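Local coordinates for Low molecular weight protein-tyrosine-phosphatase yfkJ (Bacillus subtilis, PDB 4ETM) that removes phosphate from phosphotyrosine residues of proteins, as a low molecular weight tyrosine phosphatase, and takes part in resistance to ethanol stress, at residues I103-E108 with A138-P143; K126-Y131 with Q154-G159. One frame throughout, in Å; residues are numbered along the deposited sequence.

Contact 1 (I103-E108 with A138-P143)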
loop_
_atom_site.group_PDB
_atom_site.type_symbol
_atom_site.label_atom_id
_atom_site.label_comp_id
_atom_site.label_asym_id
_atom_site.label_seq_id
_atom_site.Cartn_x
_atom_site.Cartn_y
_atom_site.Cartn_z
ATOM N N ILE A 103 11.230 -6.141 2.536
ATOM C CA ILE A 103 11.436 -5.251 1.410
ATOM C C ILE A 103 10.344 -5.504 0.368
ATOM O O ILE A 103 10.378 -6.512 -0.345
ATOM C CB ILE A 103 12.832 -5.479 0.777
ATOM C CG1 ILE A 103 13.946 -5.292 1.814
ATOM C CG2 ILE A 103 13.046 -4.523 -0.373
ATOM C CD1 ILE A 103 13.874 -3.988 2.580
ATOM N N ALA A 104 9.368 -4.595 0.315
ATOM C CA ALA A 104 8.217 -4.703 -0.603
ATOM C C ALA A 104 8.518 -4.107 -1.956
ATOM O O ALA A 104 9.316 -3.191 -2.054
ATOM C CB ALA A 104 7.033 -4.004 -0.009
ATOM N N MET A 105 7.842 -4.591 -2.998
ATOM C CA MET A 105 8.086 -4.071 -4.346
ATOM C C MET A 105 7.322 -2.780 -4.642
ATOM O O MET A 105 7.804 -1.944 -5.417
ATOM C CB MET A 105 7.778 -5.136 -5.401
ATOM C CG MET A 105 8.663 -6.361 -5.268
ATOM S SD MET A 105 10.391 -5.916 -5.581
ATOM C CE MET A 105 11.168 -6.577 -4.101
ATOM N N ASP A 106 6.141 -2.632 -4.040
ATOM C CA ASP A 106 5.331 -1.431 -4.237
ATOM C C ASP A 106 4.468 -1.051 -3.034
ATOM O O ASP A 106 4.451 -1.749 -1.998
ATOM C CB ASP A 106 4.485 -1.537 -5.515
ATOM C CG ASP A 106 3.432 -2.628 -5.449
ATOM O OD1 ASP A 106 2.842 -2.860 -4.383
ATOM O OD2 ASP A 106 3.157 -3.249 -6.489
ATOM N N ALA A 107 3.768 0.072 -3.170
ATOM C CA ALA A 107 3.036 0.651 -2.057
ATOM C C ALA A 107 1.868 -0.250 -1.682
ATOM O O ALA A 107 1.570 -0.429 -0.499
ATOM C CB ALA A 107 2.553 2.060 -2.397
ATOM N N GLU A 108 1.213 -0.838 -2.676
ATOM C CA GLU A 108 0.154 -1.797 -2.355
ATOM C C GLU A 108 0.648 -2.934 -1.468
ATOM O O GLU A 108 -0.048 -3.346 -0.530
ATOM C CB GLU A 108 -0.547 -2.327 -3.616
ATOM C CG GLU A 108 -1.332 -1.247 -4.350
ATOM C CD GLU A 108 -1.976 -1.755 -5.636
ATOM O OE1 GLU A 108 -1.613 -2.857 -6.091
ATOM O OE2 GLU A 108 -2.838 -1.053 -6.200
ATOM N N ALA A 138 9.018 4.971 -7.524
ATOM C CA ALA A 138 9.001 4.501 -6.148
ATOM C C ALA A 138 8.491 3.068 -6.092
ATOM O O ALA A 138 8.753 2.335 -5.138
ATOM C CB ALA A 138 8.110 5.393 -5.310
ATOM N N ASP A 139 7.748 2.671 -7.116
ATOM C CA ASP A 139 7.181 1.330 -7.159
ATOM C C ASP A 139 7.803 0.499 -8.268
ATOM O O ASP A 139 8.001 0.991 -9.375
ATOM C CB ASP A 139 5.669 1.409 -7.370
ATOM C CG ASP A 139 4.964 2.131 -6.244
ATOM O OD1 ASP A 139 5.212 1.784 -5.073
ATOM O OD2 ASP A 139 4.182 3.065 -6.529
ATOM N N VAL A 140 8.086 -0.766 -7.985
ATOM C CA VAL A 140 8.465 -1.679 -9.045
ATOM C C VAL A 140 7.205 -2.160 -9.746
ATOM O O VAL A 140 6.360 -2.798 -9.111
ATOM C CB VAL A 140 9.288 -2.882 -8.533
ATOM C CG1 VAL A 140 9.752 -3.716 -9.701
ATOM C CG2 VAL A 140 10.503 -2.404 -7.743
ATOM N N PRO A 141 7.058 -1.846 -11.047
ATOM C CA PRO A 141 5.842 -2.295 -11.740
ATOM C C PRO A 141 5.715 -3.812 -11.794
ATOM O O PRO A 141 6.720 -4.528 -11.838
ATOM C CB PRO A 141 5.993 -1.714 -13.156
ATOM C CG PRO A 141 7.064 -0.703 -13.056
ATOM C CD PRO A 141 7.972 -1.137 -11.955
ATOM N N ASP A 142 4.480 -4.294 -11.793
ATOM C CA ASP A 142 4.224 -5.729 -11.802
ATOM C C ASP A 142 4.179 -6.220 -13.239
ATOM O O ASP A 142 3.239 -5.919 -13.952
ATOM C CB ASP A 142 2.889 -6.007 -11.119
ATOM C CG ASP A 142 2.633 -7.483 -10.898
ATOM O OD1 ASP A 142 3.410 -8.308 -11.397
ATOM O OD2 ASP A 142 1.618 -7.809 -10.240
ATOM N N PRO A 143 5.184 -7.002 -13.653
ATOM C CA PRO A 143 5.293 -7.478 -15.035
ATOM C C PRO A 143 4.302 -8.598 -15.338
ATOM O O PRO A 143 4.091 -8.925 -16.505
ATOM C CB PRO A 143 6.737 -7.973 -15.113
ATOM C CG PRO A 143 7.018 -8.436 -13.755
ATOM C CD PRO A 143 6.276 -7.520 -12.809
HETATM O O HOH W 1 9.941 -0.199 -4.751
HETATM O O HOH W 2 3.612 -2.027 -8.968
#
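The backbone O of Met105 is gripped twice: Val140 N donates to it at 2.8 Å in a nearly straight bond (N-H...O 170°), and a water, 2.8 Å from Met105 O, donates too and bridges on to Ala138 O. Next to this bond the side chains of Met105 and Val140 run side by side, pointing the same way, with Met105 SD 4.1 Å from Val140 CG2. A second tie comes from Asp139, whose OD1 accepts Ala107 N at 2.9 Å. That bond is bent and reaches the carboxylate from above its plane, 47° out. Asp139 has CG anti to its carbonyl carbon (chi1 -62°), which lays OD1 against CA and CB of Asp106; the same OD1 also pairs with Arg127. Asp106 N-caps helix 107-117 through OD1 and Asn109 N, while OD2 pairs with the catalytic Arg31. Arg31 also bonds Val140 O, and a water lies within hydrogen-bonding distance of both Val140 O and Asp106 OD2, so both segments hold the arginine as a second shell. The proton donor Asp142, itself an N-cap with OD1 on Tyr144 N, ends the loop. The contact thus joins the turn between strand 101-104 and helix 107-117 to the loop leading into helix 143-146, with Met105 packed on strand 19-25 and helix 31-45.

Contact 2 (K126-Y131 with Q154-G159); sequences KRLLDY and QLIKTG
Leu128 and Leu129 reach across to Leu155, Ile156 and Gly159, joining the end of edge strand 125-127 to helix 149-170 on one side of the four-stranded parallel sheet (order 2-1-3-4) of this alpha/beta phosphatase fold. No hydrogen bond crosses; the contact is made by methyl groups against the helix. The bond from CA to CB of Leu128 points toward the helix, and with CG anti to the backbone N (chi1 -179°) both methyls lie against it. CD1 of Leu128 rests 3.6 Å from the carbonyl carbon of Gly159, and CD2 of Leu128 meets CA of Ile156 and its CG1, 4.0 Å away, the two side chains crossing at about a right angle. CG of Leu128 comes within 3.8 Å of CA of Gly159, so the strand end packs directly on helix backbone where the glycine has no side chain to intervene. Leu129 has CG anti to the carbonyl carbon (chi1 -59°): the bond from CA to CB runs alongside the helix, but the branched end bends toward it. There CD1 of Leu129 faces CD2 of Leu155 at 4.2 Å, again crosswise, and CD2 of Leu129 lies 3.8 Å from the backbone O of Leu155. Ile156 also touches helix 31-45, and Leu128 packs on Ile103. At the end of the 3-10 turn 128-130, Asp130 folds back on Arg127 just before it: OD1 takes Arg127 NE in a salt bridge on its syn side, tilted 29° out of the carboxylate plane, while Arg127 N comes to Asp130 OD2 from above that plane, at 2.9 Å.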
loop_
_atom_site.group_PDB
_atom_site.type_symbol
_atom_site.label_atom_id
_atom_site.label_comp_id
_atom_site.label_asym_id
_atom_site.label_seq_id
_atom_site.Cartn_x
_atom_site.Cartn_y
_atom_site.Cartn_z
ATOM N N LYS A 126 9.860 -1.628 4.249
ATOM C CA LYS A 126 10.105 -0.527 3.322
ATOM C C LYS A 126 10.021 -1.015 1.873
ATOM O O LYS A 126 10.104 -2.229 1.621
ATOM C CB LYS A 126 11.476 0.101 3.586
ATOM C CG LYS A 126 11.613 0.765 4.957
ATOM C CD LYS A 126 12.908 1.554 5.053
ATOM C CE LYS A 126 12.962 2.417 6.309
ATOM N NZ LYS A 126 12.925 1.612 7.567
ATOM N N ARG A 127 9.818 -0.095 0.926
ATOM C CA ARG A 127 9.881 -0.445 -0.496
ATOM C C ARG A 127 11.334 -0.554 -0.966
ATOM O O ARG A 127 12.204 0.174 -0.479
ATOM C CB ARG A 127 9.143 0.581 -1.368
ATOM C CG ARG A 127 7.631 0.518 -1.259
ATOM C CD ARG A 127 6.973 1.549 -2.170
ATOM N NE ARG A 127 7.377 2.912 -1.838
ATOM C CZ ARG A 127 6.798 3.992 -2.349
ATOM N NH1 ARG A 127 5.801 3.854 -3.217
ATOM N NH2 ARG A 127 7.206 5.208 -1.995
ATOM N N LEU A 128 11.586 -1.455 -1.912
ATOM C CA LEU A 128 12.925 -1.598 -2.500
ATOM C C LEU A 128 13.461 -0.260 -2.990
ATOM O O LEU A 128 14.598 0.107 -2.683
ATOM C CB LEU A 128 12.909 -2.594 -3.656
ATOM C CG LEU A 128 14.263 -2.844 -4.319
ATOM C CD1 LEU A 128 15.261 -3.444 -3.323
ATOM C CD2 LEU A 128 14.062 -3.731 -5.540
ATOM N N LEU A 129 12.652 0.479 -3.748
ATOM C CA LEU A 129 13.140 1.732 -4.322
ATOM C C LEU A 129 13.213 2.908 -3.329
ATOM O O LEU A 129 13.672 3.996 -3.692
ATOM C CB LEU A 129 12.357 2.112 -5.579
ATOM C CG LEU A 129 12.420 1.066 -6.689
ATOM C CD1 LEU A 129 11.584 1.530 -7.877
ATOM C CD2 LEU A 129 13.874 0.834 -7.090
ATOM N N ASP A 130 12.778 2.688 -2.085
ATOM C CA ASP A 130 12.997 3.649 -1.000
ATOM C C ASP A 130 14.511 3.775 -0.754
ATOM O O ASP A 130 15.005 4.820 -0.306
ATOM C CB ASP A 130 12.268 3.227 0.302
ATOM C CG ASP A 130 10.735 3.344 0.211
ATOM O OD1 ASP A 130 10.213 3.947 -0.751
ATOM O OD2 ASP A 130 10.041 2.835 1.127
ATOM N N TYR A 131 15.257 2.713 -1.064
ATOM C CA TYR A 131 16.706 2.719 -0.865
ATOM C C TYR A 131 17.490 3.382 -1.995
ATOM O O TYR A 131 18.671 3.690 -1.839
ATOM C CB TYR A 131 17.223 1.305 -0.646
ATOM C CG TYR A 131 16.727 0.703 0.641
ATOM C CD1 TYR A 131 17.457 0.840 1.820
ATOM C CD2 TYR A 131 15.511 0.041 0.692
ATOM C CE1 TYR A 131 17.003 0.296 3.004
ATOM C CE2 TYR A 131 15.053 -0.500 1.862
ATOM C CZ TYR A 131 15.795 -0.370 3.016
ATOM O OH TYR A 131 15.321 -0.912 4.188
ATOM N N GLN A 154 16.024 -3.915 -14.484
ATOM C CA GLN A 154 16.843 -2.731 -14.264
ATOM C C GLN A 154 16.581 -2.124 -12.895
ATOM O O GLN A 154 17.519 -1.804 -12.163
ATOM C CB GLN A 154 16.642 -1.686 -15.370
ATOM C CG GLN A 154 17.453 -1.970 -16.621
ATOM C CD GLN A 154 17.147 -1.015 -17.767
ATOM O OE1 GLN A 154 16.365 -0.072 -17.619
ATOM N NE2 GLN A 154 17.765 -1.261 -18.920
ATOM N N LEU A 155 15.305 -1.994 -12.552
ATOM C CA LEU A 155 14.917 -1.414 -11.273
ATOM C C LEU A 155 15.380 -2.267 -10.100
ATOM O O LEU A 155 15.865 -1.748 -9.104
ATOM C CB LEU A 155 13.403 -1.215 -11.225
ATOM C CG LEU A 155 12.881 -0.116 -12.150
ATOM C CD1 LEU A 155 11.379 -0.193 -12.239
ATOM C CD2 LEU A 155 13.323 1.257 -11.652
ATOM N N ILE A 156 15.230 -3.580 -10.221
ATOM C CA ILE A 156 15.553 -4.460 -9.117
ATOM C C ILE A 156 17.069 -4.566 -8.935
ATOM O O ILE A 156 17.541 -4.676 -7.801
ATOM C CB ILE A 156 14.875 -5.823 -9.266
ATOM C CG1 ILE A 156 13.378 -5.677 -8.978
ATOM C CG2 ILE A 156 15.484 -6.828 -8.327
ATOM C CD1 ILE A 156 12.586 -6.989 -9.105
ATOM N N LYS A 157 17.830 -4.479 -10.032
ATOM C CA LYS A 157 19.286 -4.439 -9.905
ATOM C C LYS A 157 19.766 -3.245 -9.090
ATOM O O LYS A 157 20.510 -3.416 -8.133
ATOM C CB LYS A 157 19.976 -4.470 -11.268
ATOM C CG LYS A 157 19.991 -5.855 -11.897
ATOM C CD LYS A 157 20.590 -5.850 -13.286
ATOM C CE LYS A 157 22.070 -5.535 -13.253
ATOM N NZ LYS A 157 22.644 -5.570 -14.626
ATOM N N THR A 158 19.340 -2.045 -9.466
ATOM C CA THR A 158 19.775 -0.843 -8.760
ATOM C C THR A 158 19.258 -0.826 -7.320
ATOM O O THR A 158 19.970 -0.438 -6.390
ATOM C CB THR A 158 19.361 0.445 -9.503
ATOM O OG1 THR A 158 17.937 0.535 -9.576
ATOM C CG2 THR A 158 19.923 0.435 -10.904
ATOM N N GLY A 159 18.024 -1.269 -7.136
ATOM C CA GLY A 159 17.449 -1.283 -5.811
ATOM C C GLY A 159 18.227 -2.205 -4.888
ATOM O O GLY A 159 18.510 -1.837 -3.749
#

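The two contacts, with centres 9 Å apart, are interleaved along the chain and meet at neighbouring strands 101-104 and 125-127, where Ala104 N lies 2.8 Å from Lys126 O in a probable hydrogen bond. Arg127 of contact 2 reaches into contact 1: its NH1 forms a salt bridge of 2.8 Å with Asp139 OD1, so one arginine ties Asp130 to the loop 138-143. Farther along that loop, CD of Pro141 packs 3.5 Å from CD1 of Leu155. Both contacts approach the catalytic site: between nearest side-chain atoms, Asp106 and Ile156 come within about 3 and 4 Å, respectively, of Arg31, while Met105 lies about 4 Å from the nucleophile Cys25.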